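Local coordinates for hypothetical protein PH1109 (Pyrococcus horikoshii, PDB 2E6U), which is of unknown function but belongs to the CoA-binding proteins of Rossmann-like fold and holds coenzyme A in this structure, at residues A[78-83]-A[102-107]. Residues are numbered along the deposited sequence; the frame is centred on the assembly and turned at random.
Sequences IEVVDL and AKVVWF
Leu83 reaches from strand 80-83 to Val105 and Phe107 of strand 104-107, and the two strands serve as a worked example: the chain leaves strand 80-83, runs through helix 87-100 and comes back as the parallel strand 104-107, a beta-alpha-beta crossover of a Rossmann-like sheet. From its CB, 3.5 Å from Trp106 O, the leucine side chain passes through CG to CD2, the branch that does the touching. That methyl makes a CH-pi contact over one face of the Phe107 ring, 4.1 Å from the centroid and displaced toward the rim. It also meets Val105 CG1, closer than normal carbon contact, though the exact spacing is doubtful given the nearly eclipsed second torsion of Leu83. The valine presents this methyl because CG1 stands anti to its backbone N (chi1 172°). Helix 87-100 covers this side: Tyr93 touches Leu83 and Val94 touches Val105.

Across the sheet, Val80, Asp82, Val104 and Trp106 project from the other face. Val80 lies alongside Val104, and its CG1 also comes to 4.1 Å from Trp106 CB. Asp82 OD1 approaches Trp106 CD1 to 3.6 Å, with carboxylate and indole planes 78° apart. The side chain of Trp106 is about 7 Å from the bound coenzyme A.

Backbone bonds join the strands in alternation: Val81 N to Val104 O, Trp106 N to Val81 O at 2.8 Å, and Leu83 N to Trp106 O, the last two nearly straight. Just before the strands begin, Glu79 O accepts twice, from Lys103 N and, more bent at 136°, from Val104 N. Regular backbone bonding thus fixes the parallel register in a buried setting, leaving one face to apolar contact with the crossover helix and the other to two valines together with a carboxylate and an indole, with Asp82 OD1 and Trp106 NE1 hydrogen-bonded to Gln108 and Arg131 O.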
loop_
_atom_site.group_PDB
_atom_site.type_symbol
_atom_site.label_atom_id
_atom_site.label_comp_id
_atom_site.label_asym_id
_atom_site.label_seq_id
_atom_site.Cartn_x
_atom_site.Cartn_y
_atom_site.Cartn_z
ATOM N N ILE A 78 4.357 -2.852 10.651
ATOM C CA ILE A 78 3.957 -2.572 9.284
ATOM C C ILE A 78 4.089 -1.067 9.137
ATOM O O ILE A 78 3.652 -0.323 10.021
ATOM C CB ILE A 78 2.487 -3.030 9.041
ATOM C CG1 ILE A 78 2.433 -4.557 8.867
ATOM C CG2 ILE A 78 1.881 -2.346 7.798
ATOM C CD1 ILE A 78 3.267 -5.113 7.654
ATOM N N GLU A 79 4.693 -0.641 8.037
ATOM C CA GLU A 79 4.943 0.784 7.770
ATOM C C GLU A 79 4.009 1.364 6.713
ATOM O O GLU A 79 3.586 2.528 6.829
ATOM C CB GLU A 79 6.401 0.951 7.355
ATOM C CG GLU A 79 7.335 0.668 8.552
ATOM C CD GLU A 79 8.761 0.309 8.169
ATOM O OE1 GLU A 79 9.017 -0.097 7.027
ATOM O OE2 GLU A 79 9.647 0.424 9.053
ATOM N N VAL A 80 3.714 0.564 5.685
ATOM C CA VAL A 80 2.862 0.997 4.576
ATOM C C VAL A 80 1.727 -0.001 4.407
ATOM O O VAL A 80 1.967 -1.214 4.350
ATOM C CB VAL A 80 3.629 1.035 3.258
ATOM C CG1 VAL A 80 2.712 1.495 2.085
ATOM C CG2 VAL A 80 4.884 1.922 3.365
ATOM N N VAL A 81 0.500 0.516 4.311
ATOM C CA VAL A 81 -0.646 -0.303 3.887
ATOM C C VAL A 81 -0.918 0.019 2.420
ATOM O O VAL A 81 -1.302 1.147 2.099
ATOM C CB VAL A 81 -1.865 -0.105 4.803
ATOM C CG1 VAL A 81 -3.046 -0.971 4.317
ATOM C CG2 VAL A 81 -1.517 -0.524 6.239
ATOM N N ASP A 82 -0.655 -0.958 1.543
ATOM C CA ASP A 82 -0.683 -0.803 0.084
ATOM C C ASP A 82 -2.000 -1.443 -0.350
ATOM O O ASP A 82 -2.191 -2.655 -0.207
ATOM C CB ASP A 82 0.536 -1.494 -0.557
ATOM C CG ASP A 82 0.677 -1.225 -2.043
ATOM O OD1 ASP A 82 0.138 -0.200 -2.553
ATOM O OD2 ASP A 82 1.353 -2.025 -2.725
ATOM N N LEU A 83 -2.922 -0.608 -0.830
ATOM C CA LEU A 83 -4.322 -1.034 -1.052
ATOM C C LEU A 83 -4.640 -1.464 -2.488
ATOM O O LEU A 83 -4.445 -0.680 -3.427
ATOM C CB LEU A 83 -5.221 0.131 -0.684
ATOM C CG LEU A 83 -5.790 0.465 0.688
ATOM C CD1 LEU A 83 -5.762 -0.559 1.832
ATOM C CD2 LEU A 83 -5.567 1.910 1.108
ATOM N N ALA A 102 0.837 2.055 11.437
ATOM C CA ALA A 102 1.449 2.240 10.135
ATOM C C ALA A 102 1.687 3.739 9.903
ATOM O O ALA A 102 1.061 4.580 10.557
ATOM C CB ALA A 102 0.580 1.659 9.016
ATOM N N LYS A 103 2.596 4.042 8.990
ATOM C CA LYS A 103 3.016 5.415 8.709
ATOM C C LYS A 103 2.418 5.962 7.428
ATOM O O LYS A 103 2.306 7.188 7.261
ATOM C CB LYS A 103 4.541 5.505 8.611
ATOM C CG LYS A 103 5.278 5.087 9.872
ATOM C CD LYS A 103 4.807 5.936 11.045
ATOM C CE LYS A 103 5.826 5.984 12.146
ATOM N NZ LYS A 103 5.107 6.179 13.437
ATOM N N VAL A 104 2.081 5.063 6.502
ATOM C CA VAL A 104 1.695 5.453 5.155
ATOM C C VAL A 104 0.514 4.611 4.711
ATOM O O VAL A 104 0.543 3.387 4.873
ATOM C CB VAL A 104 2.857 5.249 4.146
ATOM C CG1 VAL A 104 2.415 5.530 2.673
ATOM C CG2 VAL A 104 4.087 6.106 4.534
ATOM N N VAL A 105 -0.513 5.257 4.149
ATOM C CA VAL A 105 -1.588 4.537 3.451
ATOM C C VAL A 105 -1.391 4.842 1.976
ATOM O O VAL A 105 -1.272 6.022 1.598
ATOM C CB VAL A 105 -3.017 4.974 3.919
ATOM C CG1 VAL A 105 -4.106 4.358 3.027
ATOM C CG2 VAL A 105 -3.261 4.577 5.363
ATOM N N TRP A 106 -1.310 3.799 1.150
ATOM C CA TRP A 106 -1.033 3.969 -0.279
ATOM C C TRP A 106 -2.223 3.458 -1.105
ATOM O O TRP A 106 -2.435 2.244 -1.216
ATOM C CB TRP A 106 0.267 3.242 -0.685
ATOM C CG TRP A 106 0.780 3.502 -2.079
ATOM C CD1 TRP A 106 0.103 3.281 -3.257
ATOM C CD2 TRP A 106 2.078 4.025 -2.462
ATOM N NE1 TRP A 106 0.885 3.636 -4.325
ATOM C CE2 TRP A 106 2.093 4.101 -3.872
ATOM C CE3 TRP A 106 3.231 4.426 -1.743
ATOM C CZ2 TRP A 106 3.210 4.556 -4.599
ATOM C CZ3 TRP A 106 4.340 4.881 -2.458
ATOM C CH2 TRP A 106 4.324 4.941 -3.876
ATOM N N PHE A 107 -2.980 4.397 -1.688
ATOM C CA PHE A 107 -4.106 4.064 -2.590
ATOM C C PHE A 107 -3.607 3.787 -4.015
ATOM O O PHE A 107 -3.178 4.720 -4.749
ATOM C CB PHE A 107 -5.134 5.215 -2.609
ATOM C CG PHE A 107 -5.851 5.433 -1.318
ATOM C CD1 PHE A 107 -6.996 4.707 -1.017
ATOM C CD2 PHE A 107 -5.406 6.391 -0.404
ATOM C CE1 PHE A 107 -7.683 4.914 0.178
ATOM C CE2 PHE A 107 -6.075 6.625 0.790
ATOM C CZ PHE A 107 -7.241 5.888 1.098
#